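Local coordinates for catalase (Exiguobacterium oxidotolerans, PDB 2J2M), which probably breaks down hydrogen peroxide to water and oxygen at a heme iron, as catalases do, at residues G314-P317 against G318-V321; D341-R344 against H345-P349. All coordinates share one frame; numbering follows the deposited sequence.

Interaction 1 of 2, residues G314-P317 against G318-V321. With HEM (protoporphyrin IX containing Fe), chain E.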
ATOM      1  N   GLY A 314     -12.611 -12.650  -0.262  1.00  7.28           N
ATOM      2  CA  GLY A 314     -13.144 -11.940  -1.404  1.00  7.45           C
ATOM      3  C   GLY A 314     -13.946 -12.858  -2.300  1.00  7.55           C
ATOM      4  O   GLY A 314     -13.540 -13.995  -2.546  1.00  8.02           O
ATOM      5  N   PHE A 315     -15.093 -12.375  -2.779  1.00  7.54           N
ATOM      6  CA  PHE A 315     -15.904 -13.115  -3.739  1.00  7.01           C
ATOM      7  C   PHE A 315     -16.072 -12.325  -5.041  1.00  7.12           C
ATOM      8  O   PHE A 315     -15.982 -11.100  -5.054  1.00  6.90           O
ATOM      9  CB  PHE A 315     -17.309 -13.386  -3.218  1.00  7.24           C
ATOM     10  CG  PHE A 315     -17.395 -13.922  -1.822  1.00  7.58           C
ATOM     11  CD1 PHE A 315     -17.537 -15.289  -1.596  1.00  6.84           C
ATOM     12  CD2 PHE A 315     -17.466 -13.050  -0.734  1.00  6.52           C
ATOM     13  CE1 PHE A 315     -17.693 -15.777  -0.296  1.00  7.84           C
ATOM     14  CE2 PHE A 315     -17.623 -13.528   0.555  1.00  7.52           C
ATOM     15  CZ  PHE A 315     -17.731 -14.896   0.782  1.00  7.39           C
ATOM     16  N   ASN A 316     -16.351 -13.040  -6.127  1.00  7.22           N
ATOM     17  CA  ASN A 316     -16.582 -12.431  -7.441  1.00  7.31           C
ATOM     18  C   ASN A 316     -17.563 -13.313  -8.203  1.00  7.14           C
ATOM     19  O   ASN A 316     -17.307 -14.501  -8.355  1.00  7.10           O
ATOM     20  CB  ASN A 316     -15.257 -12.266  -8.230  1.00  6.81           C
ATOM     21  CG  ASN A 316     -15.453 -11.584  -9.596  1.00  6.35           C
ATOM     22  OD1 ASN A 316     -16.572 -11.460 -10.080  1.00  7.28           O
ATOM     23  ND2 ASN A 316     -14.366 -11.149 -10.213  1.00  4.69           N
ATOM     24  N   PRO A 317     -18.708 -12.746  -8.639  1.00  7.64           N
ATOM     25  CA  PRO A 317     -19.729 -13.540  -9.382  1.00  7.79           C
ATOM     26  C   PRO A 317     -19.209 -14.131 -10.695  1.00  7.82           C
ATOM     27  O   PRO A 317     -19.790 -15.061 -11.229  1.00  7.91           O
ATOM     28  CB  PRO A 317     -20.850 -12.527  -9.678  1.00  7.54           C
ATOM     29  CG  PRO A 317     -20.253 -11.161  -9.411  1.00  6.87           C
ATOM     30  CD  PRO A 317     -19.141 -11.350  -8.409  1.00  6.93           C
ATOM     31  N   GLY A 318     -18.126 -13.579 -11.218  1.00  8.07           N
ATOM     32  CA  GLY A 318     -17.548 -14.120 -12.422  1.00  7.92           C
ATOM     33  C   GLY A 318     -16.396 -15.036 -12.101  1.00  8.16           C
ATOM     34  O   GLY A 318     -15.605 -15.346 -12.991  1.00  8.75           O
ATOM     35  N   VAL A 319     -16.267 -15.428 -10.828  1.00  8.39           N
ATOM     36  CA  VAL A 319     -15.400 -16.541 -10.438  1.00  8.56           C
ATOM     37  C   VAL A 319     -16.250 -17.829 -10.532  1.00  8.79           C
ATOM     38  O   VAL A 319     -16.989 -18.199  -9.615  1.00  7.96           O
ATOM     39  CB  VAL A 319     -14.707 -16.293  -9.061  1.00  8.70           C
ATOM     40  CG1 VAL A 319     -14.104 -17.587  -8.461  1.00  9.15           C
ATOM     41  CG2 VAL A 319     -13.612 -15.264  -9.226  1.00  7.91           C
ATOM     42  N   LEU A 320     -16.154 -18.482 -11.690  1.00  9.11           N
ATOM     43  CA  LEU A 320     -17.039 -19.607 -12.026  1.00  9.37           C
ATOM     44  C   LEU A 320     -16.240 -20.845 -12.341  1.00  8.97           C
ATOM     45  O   LEU A 320     -15.092 -20.732 -12.731  1.00 10.14           O
ATOM     46  CB  LEU A 320     -17.899 -19.248 -13.240  1.00  9.08           C
ATOM     47  CG  LEU A 320     -18.781 -18.004 -13.113  1.00  6.71           C
ATOM     48  CD1 LEU A 320     -19.376 -17.722 -14.454  1.00  2.93           C
ATOM     49  CD2 LEU A 320     -19.861 -18.257 -12.101  1.00  3.20           C
ATOM     50  N   VAL A 321     -16.845 -22.017 -12.188  1.00  8.26           N
ATOM     51  CA  VAL A 321     -16.171 -23.271 -12.514  1.00  7.99           C
ATOM     52  C   VAL A 321     -16.546 -23.730 -13.928  1.00  8.12           C
ATOM     53  O   VAL A 321     -17.513 -23.235 -14.484  1.00  7.90           O
ATOM     54  CB  VAL A 321     -16.451 -24.392 -11.474  1.00  8.22           C
ATOM     55  CG1 VAL A 321     -15.598 -24.192 -10.202  1.00  6.37           C
ATOM     56  CG2 VAL A 321     -17.964 -24.523 -11.171  1.00  7.63           C
TER
HETATM   57  CHA HEM E 501     -19.705  -6.126  -2.751  1.00  3.98           C
HETATM   58  CHB HEM E 501     -24.019  -7.847  -4.255  1.00  6.34           C
HETATM   59  CHC HEM E 501     -23.810  -4.884  -8.056  1.00  6.29           C
HETATM   60  CHD HEM E 501     -19.272  -3.687  -6.952  1.00  4.88           C
HETATM   61  C1A HEM E 501     -20.867  -6.888  -2.839  1.00  6.13           C
HETATM   62  C2A HEM E 501     -21.289  -7.964  -1.945  1.00  5.62           C
HETATM   63  C3A HEM E 501     -22.487  -8.437  -2.366  1.00  4.93           C
HETATM   64  C4A HEM E 501     -22.864  -7.678  -3.530  1.00  5.13           C
HETATM   65  CMA HEM E 501     -23.342  -9.575  -1.758  1.00  2.00           C
HETATM   66  CAA HEM E 501     -20.473  -8.437  -0.714  1.00  5.83           C
HETATM   67  CBA HEM E 501     -19.530  -9.602  -1.024  1.00  5.01           C
HETATM   68  CGA HEM E 501     -18.865  -9.979   0.281  1.00  5.17           C
HETATM   69  O1A HEM E 501     -17.632  -9.771   0.433  1.00  5.66           O
HETATM   70  O2A HEM E 501     -19.587 -10.469   1.192  1.00  6.18           O
HETATM   71  C1B HEM E 501     -24.319  -7.249  -5.449  1.00  5.89           C
HETATM   72  C2B HEM E 501     -25.398  -7.609  -6.355  1.00  7.89           C
HETATM   73  C3B HEM E 501     -25.322  -6.775  -7.391  1.00  7.84           C
HETATM   74  C4B HEM E 501     -24.210  -5.879  -7.183  1.00  6.94           C
HETATM   75  CMB HEM E 501     -26.414  -8.773  -6.180  1.00  5.61           C
HETATM   76  CAB HEM E 501     -26.204  -6.764  -8.651  1.00 10.47           C
HETATM   77  CBB HEM E 501     -27.520  -6.941  -8.585  1.00 15.44           C
HETATM   78  C1C HEM E 501     -22.549  -4.363  -8.169  1.00  5.11           C
HETATM   79  C2C HEM E 501     -22.003  -3.630  -9.295  1.00  6.55           C
HETATM   80  C3C HEM E 501     -20.734  -3.317  -8.967  1.00  6.58           C
HETATM   81  C4C HEM E 501     -20.453  -3.829  -7.636  1.00  5.68           C
HETATM   82  CMC HEM E 501     -22.728  -3.309 -10.636  1.00  4.58           C
HETATM   83  CAC HEM E 501     -19.707  -2.516  -9.803  1.00  7.14           C
HETATM   84  CBC HEM E 501     -19.058  -3.069 -10.834  1.00 10.79           C
HETATM   85  C1D HEM E 501     -18.946  -4.186  -5.710  1.00  4.94           C
HETATM   86  C2D HEM E 501     -17.675  -3.984  -5.043  1.00  4.20           C
HETATM   87  C3D HEM E 501     -17.805  -4.759  -3.733  1.00  4.31           C
HETATM   88  C4D HEM E 501     -19.142  -5.345  -3.740  1.00  5.10           C
HETATM   89  CMD HEM E 501     -16.435  -3.195  -5.584  1.00  4.43           C
HETATM   90  CAD HEM E 501     -16.742  -4.908  -2.629  1.00  4.17           C
HETATM   91  CBD HEM E 501     -16.146  -6.312  -2.758  1.00  4.86           C
HETATM   92  CGD HEM E 501     -14.876  -6.478  -1.946  1.00  5.99           C
HETATM   93  O1D HEM E 501     -14.284  -5.482  -1.412  1.00  6.14           O
HETATM   94  O2D HEM E 501     -14.432  -7.642  -1.850  1.00  4.56           O
HETATM   95  NA  HEM E 501     -21.861  -6.759  -3.793  1.00  6.43           N
HETATM   96  NB  HEM E 501     -23.618  -6.188  -5.981  1.00  5.79           N
HETATM   97  NC  HEM E 501     -21.578  -4.466  -7.188  1.00  6.39           N
HETATM   98  ND  HEM E 501     -19.759  -4.987  -4.924  1.00  5.69           N
HETATM   99 FE   HEM E 501     -21.558  -5.822  -5.613  1.00  6.69          FE
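An Asx turn laid over a type I beta turn folds N316 back on G318 and V319. The beta turn is closed by V319 N donating to N316 O over 2.8 Å, with P317 and G318 at its two corners and N316 CA and V319 CA 5.2 Å apart. The side chain closes a second turn of the same ring size, one residue shorter in the chain: N316 OD1 accepts from G318 N at 2.9 Å, and the N-H points almost straight at the oxygen (167°). The donor stands well above the plane of the amide carbonyl rather than within it. N316 CG lies anti to the backbone N (chi1 -178°) and beside the carbonyl carbon, which carries OD1 forward along the chain to meet G318. The other end of this amide faces the heme-side helix 330-346, since N316 ND2 donates to L336 O and S340 OG, so both halves of the group are held and its rotation is fixed. This turn lies in the connection between helix 307-311 and strand 324-326 of the catalase fold; the P317 ring packs against L332, R335 and Y339, the last matching in sequence the proximal heme tyrosine of catalases. V319 CG2 rests on N316 CB at 3.6 Å, an apolar contact, while the L320 methyl CD2 comes to 3.3 Å from the carbonyl oxygen P317 O. One residue ahead of the turn, F315 presents a ring edge to a heme propionate, CD2 lying 3.5 Å from HEM O1A with that oxygen in the ring plane.

Interaction 2 of 2, residues D341-R344 against H345-P349. With HEM (protoporphyrin IX containing Fe), chain E.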
ATOM      1  N   ASP A 341     -10.729  -6.748  -8.759  1.00  7.21           N
ATOM      2  CA  ASP A 341      -9.957  -5.514  -8.918  1.00  7.27           C
ATOM      3  C   ASP A 341      -9.849  -4.792  -7.605  1.00  7.07           C
ATOM      4  O   ASP A 341      -8.783  -4.341  -7.253  1.00  6.82           O
ATOM      5  CB  ASP A 341     -10.605  -4.554  -9.920  1.00  7.53           C
ATOM      6  CG  ASP A 341      -9.933  -3.188  -9.914  1.00  8.09           C
ATOM      7  OD1 ASP A 341      -8.705  -3.161 -10.053  1.00  6.31           O
ATOM      8  OD2 ASP A 341     -10.604  -2.146  -9.736  1.00  7.99           O
ATOM      9  N   THR A 342     -10.974  -4.664  -6.900  1.00  7.58           N
ATOM     10  CA  THR A 342     -10.999  -4.013  -5.591  1.00  7.56           C
ATOM     11  C   THR A 342     -10.305  -4.844  -4.516  1.00  7.71           C
ATOM     12  O   THR A 342      -9.761  -4.298  -3.582  1.00  8.24           O
ATOM     13  CB  THR A 342     -12.443  -3.706  -5.138  1.00  8.24           C
ATOM     14  OG1 THR A 342     -12.424  -2.713  -4.088  1.00  7.61           O
ATOM     15  CG2 THR A 342     -13.179  -4.995  -4.674  1.00  6.33           C
ATOM     16  N   GLN A 343     -10.335  -6.169  -4.655  1.00  7.46           N
ATOM     17  CA  GLN A 343      -9.682  -7.068  -3.716  1.00  6.64           C
ATOM     18  C   GLN A 343      -8.154  -6.993  -3.817  1.00  6.73           C
ATOM     19  O   GLN A 343      -7.453  -7.147  -2.815  1.00  7.43           O
ATOM     20  CB  GLN A 343     -10.195  -8.490  -3.893  1.00  6.66           C
ATOM     21  CG  GLN A 343     -11.628  -8.665  -3.378  1.00  6.31           C
ATOM     22  CD  GLN A 343     -12.440  -9.699  -4.168  1.00  5.65           C
ATOM     23  OE1 GLN A 343     -11.879 -10.564  -4.830  1.00  8.47           O
ATOM     24  NE2 GLN A 343     -13.761  -9.614  -4.090  1.00  4.13           N
ATOM     25  N   ARG A 344      -7.631  -6.726  -5.001  1.00  5.97           N
ATOM     26  CA  ARG A 344      -6.175  -6.556  -5.151  1.00  5.64           C
ATOM     27  C   ARG A 344      -5.684  -5.336  -4.357  1.00  5.66           C
ATOM     28  O   ARG A 344      -4.535  -5.291  -3.907  1.00  4.47           O
ATOM     29  CB  ARG A 344      -5.772  -6.468  -6.639  1.00  4.82           C
ATOM     30  CG  ARG A 344      -5.882  -7.816  -7.337  1.00  2.31           C
ATOM     31  CD  ARG A 344      -6.006  -7.711  -8.862  1.00  2.00           C
ATOM     32  NE  ARG A 344      -6.545  -8.964  -9.398  1.00  2.00           N
ATOM     33  CZ  ARG A 344      -7.517  -9.063 -10.302  1.00  2.31           C
ATOM     34  NH1 ARG A 344      -8.053  -7.978 -10.879  1.00  2.00           N
ATOM     35  NH2 ARG A 344      -7.932 -10.265 -10.658  1.00  3.77           N
ATOM     36  N   HIS A 345      -6.586  -4.367  -4.176  1.00  5.67           N
ATOM     37  CA  HIS A 345      -6.295  -3.172  -3.395  1.00  5.83           C
ATOM     38  C   HIS A 345      -6.632  -3.427  -1.920  1.00  5.62           C
ATOM     39  O   HIS A 345      -5.780  -3.273  -1.051  1.00  6.10           O
ATOM     40  CB  HIS A 345      -7.075  -1.992  -3.986  1.00  6.21           C
ATOM     41  CG  HIS A 345      -7.558  -0.996  -2.972  1.00  7.38           C
ATOM     42  ND1 HIS A 345      -6.720  -0.099  -2.341  1.00  7.58           N
ATOM     43  CD2 HIS A 345      -8.801  -0.733  -2.514  1.00  7.89           C
ATOM     44  CE1 HIS A 345      -7.423   0.654  -1.517  1.00  9.58           C
ATOM     45  NE2 HIS A 345      -8.690   0.293  -1.605  1.00  9.86           N
ATOM     46  N   ARG A 346      -7.855  -3.879  -1.647  1.00  5.36           N
ATOM     47  CA  ARG A 346      -8.323  -4.090  -0.273  1.00  5.02           C
ATOM     48  C   ARG A 346      -7.581  -5.197   0.516  1.00  5.10           C
ATOM     49  O   ARG A 346      -7.326  -5.057   1.709  1.00  5.00           O
ATOM     50  CB  ARG A 346      -9.841  -4.327  -0.264  1.00  4.07           C
ATOM     51  CG  ARG A 346     -10.383  -4.799   1.092  1.00  3.45           C
ATOM     52  CD  ARG A 346     -11.920  -4.881   1.156  1.00  4.01           C
ATOM     53  NE  ARG A 346     -12.474  -6.079   0.495  1.00  3.20           N
ATOM     54  CZ  ARG A 346     -12.531  -7.297   1.041  1.00  2.80           C
ATOM     55  NH1 ARG A 346     -13.080  -8.300   0.380  1.00  2.44           N
ATOM     56  NH2 ARG A 346     -12.025  -7.525   2.241  1.00  3.65           N
ATOM     57  N   ILE A 347      -7.265  -6.310  -0.124  1.00  5.27           N
ATOM     58  CA  ILE A 347      -6.720  -7.428   0.633  1.00  5.84           C
ATOM     59  C   ILE A 347      -5.278  -7.548   0.227  1.00  6.55           C
ATOM     60  O   ILE A 347      -4.429  -7.847   1.062  1.00  7.78           O
ATOM     61  CB  ILE A 347      -7.466  -8.776   0.353  1.00  5.92           C
ATOM     62  CG1 ILE A 347      -8.985  -8.615   0.460  1.00  5.56           C
ATOM     63  CG2 ILE A 347      -7.000  -9.869   1.314  1.00  5.46           C
ATOM     64  CD1 ILE A 347      -9.764  -9.752  -0.241  1.00  7.10           C
ATOM     65  N   GLY A 348      -4.997  -7.321  -1.060  1.00  6.74           N
ATOM     66  CA  GLY A 348      -3.636  -7.412  -1.584  1.00  6.68           C
ATOM     67  C   GLY A 348      -3.499  -8.182  -2.898  1.00  6.75           C
ATOM     68  O   GLY A 348      -4.392  -8.944  -3.275  1.00  7.25           O
ATOM     69  N   PRO A 349      -2.387  -7.952  -3.625  1.00  5.93           N
ATOM     70  CA  PRO A 349      -2.122  -8.636  -4.885  1.00  5.83           C
ATOM     71  C   PRO A 349      -2.138 -10.164  -4.824  1.00  6.09           C
ATOM     72  O   PRO A 349      -2.556 -10.808  -5.792  1.00  5.96           O
ATOM     73  CB  PRO A 349      -0.743  -8.094  -5.278  1.00  5.78           C
ATOM     74  CG  PRO A 349      -0.715  -6.728  -4.644  1.00  5.05           C
ATOM     75  CD  PRO A 349      -1.343  -6.954  -3.322  1.00  5.11           C
TER
HETATM   76  CHA HEM E 501     -19.705  -6.126  -2.751  1.00  3.98           C
HETATM   77  CHB HEM E 501     -24.019  -7.847  -4.255  1.00  6.34           C
HETATM   78  CHC HEM E 501     -23.810  -4.884  -8.056  1.00  6.29           C
HETATM   79  CHD HEM E 501     -19.272  -3.687  -6.952  1.00  4.88           C
HETATM   80  C1A HEM E 501     -20.867  -6.888  -2.839  1.00  6.13           C
HETATM   81  C2A HEM E 501     -21.289  -7.964  -1.945  1.00  5.62           C
HETATM   82  C3A HEM E 501     -22.487  -8.437  -2.366  1.00  4.93           C
HETATM   83  C4A HEM E 501     -22.864  -7.678  -3.530  1.00  5.13           C
HETATM   84  CMA HEM E 501     -23.342  -9.575  -1.758  1.00  2.00           C
HETATM   85  CAA HEM E 501     -20.473  -8.437  -0.714  1.00  5.83           C
HETATM   86  CBA HEM E 501     -19.530  -9.602  -1.024  1.00  5.01           C
HETATM   87  CGA HEM E 501     -18.865  -9.979   0.281  1.00  5.17           C
HETATM   88  O1A HEM E 501     -17.632  -9.771   0.433  1.00  5.66           O
HETATM   89  O2A HEM E 501     -19.587 -10.469   1.192  1.00  6.18           O
HETATM   90  C1B HEM E 501     -24.319  -7.249  -5.449  1.00  5.89           C
HETATM   91  C2B HEM E 501     -25.398  -7.609  -6.355  1.00  7.89           C
HETATM   92  C3B HEM E 501     -25.322  -6.775  -7.391  1.00  7.84           C
HETATM   93  C4B HEM E 501     -24.210  -5.879  -7.183  1.00  6.94           C
HETATM   94  CMB HEM E 501     -26.414  -8.773  -6.180  1.00  5.61           C
HETATM   95  CAB HEM E 501     -26.204  -6.764  -8.651  1.00 10.47           C
HETATM   96  CBB HEM E 501     -27.520  -6.941  -8.585  1.00 15.44           C
HETATM   97  C1C HEM E 501     -22.549  -4.363  -8.169  1.00  5.11           C
HETATM   98  C2C HEM E 501     -22.003  -3.630  -9.295  1.00  6.55           C
HETATM   99  C3C HEM E 501     -20.734  -3.317  -8.967  1.00  6.58           C
HETATM  100  C4C HEM E 501     -20.453  -3.829  -7.636  1.00  5.68           C
HETATM  101  CMC HEM E 501     -22.728  -3.309 -10.636  1.00  4.58           C
HETATM  102  CAC HEM E 501     -19.707  -2.516  -9.803  1.00  7.14           C
HETATM  103  CBC HEM E 501     -19.058  -3.069 -10.834  1.00 10.79           C
HETATM  104  C1D HEM E 501     -18.946  -4.186  -5.710  1.00  4.94           C
HETATM  105  C2D HEM E 501     -17.675  -3.984  -5.043  1.00  4.20           C
HETATM  106  C3D HEM E 501     -17.805  -4.759  -3.733  1.00  4.31           C
HETATM  107  C4D HEM E 501     -19.142  -5.345  -3.740  1.00  5.10           C
HETATM  108  CMD HEM E 501     -16.435  -3.195  -5.584  1.00  4.43           C
HETATM  109  CAD HEM E 501     -16.742  -4.908  -2.629  1.00  4.17           C
HETATM  110  CBD HEM E 501     -16.146  -6.312  -2.758  1.00  4.86           C
HETATM  111  CGD HEM E 501     -14.876  -6.478  -1.946  1.00  5.99           C
HETATM  112  O1D HEM E 501     -14.284  -5.482  -1.412  1.00  6.14           O
HETATM  113  O2D HEM E 501     -14.432  -7.642  -1.850  1.00  4.56           O
HETATM  114  NA  HEM E 501     -21.861  -6.759  -3.793  1.00  6.43           N
HETATM  115  NB  HEM E 501     -23.618  -6.188  -5.981  1.00  5.79           N
HETATM  116  NC  HEM E 501     -21.578  -4.466  -7.188  1.00  6.39           N
HETATM  117  ND  HEM E 501     -19.759  -4.987  -4.924  1.00  5.69           N
HETATM  118 FE   HEM E 501     -21.558  -5.822  -5.613  1.00  6.69          FE
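The C-terminal end of helix 330-346 forms part of the heme pocket, and here the side chains of Q343 and I347 lie alongside each other, with Q343 CG 3.8 Å from I347 CD1. The backbone of this turn shows how the helix finishes. R346 N still makes a regular i to i+4 bond to T342 O (2.7 Å), whereas Q343 O is gripped twice. It accepts from I347 N at 2.8 Å and from G348 N at 3.0 Å, the latter an i to i+5 bond. G348 then leaves helical geometry with phi 134°, a backbone shape that suits a glycine because a CB would jam against the preceding carbonyl oxygen. The same turn aims side chains at one heme propionate. R346 bends at chi3 (78°) and brings its guanidinium to the carboxylate with HEM O2D at the edge, near the plane; NE donates to HEM O1D at 2.7 Å and NH1 to HEM O2D, also at 2.7 Å. I347 CG1 lies over one face of that guanidinium, toward its rim, while E311 O and V313 O take further N-H groups, which limits its rotation. Q343 NE2 adds a third bond to the propionate, the second on HEM O2D (3.1 Å), and it also donates to F315 O. Next to the other oxygen, T342 CG2 lies 3.5 Å from HEM O1D. Its OG1 instead meets D46 O of the third subunit, and D341 OD1 forms a salt bridge with R47 NH2 of that same subunit. The helix ending here matches in sequence the one bearing the proximal tyrosine of catalases, so the propionate grip probably belongs to the proximal heme site.

Both contacts are local, largely buried, and built around the same heme, but they serve different elements. Residues 314-321 form a loop turn whose polar groups are mostly paired within the protein, and only the edge of an aromatic ring approaches a propionate. Residues 341-349 end a helix, and there the amide and guanidinium groups bind the other propionate directly. The two meet where Q343 NE2 reaches F315 O, 2.8 Å away and probably hydrogen-bonded, and where G314 packs against Q343, R346 and I347. N316 ties interaction 1 to an earlier part of the helix that interaction 2 terminates. Both touch the second subunit; interaction 2 also bonds to the third.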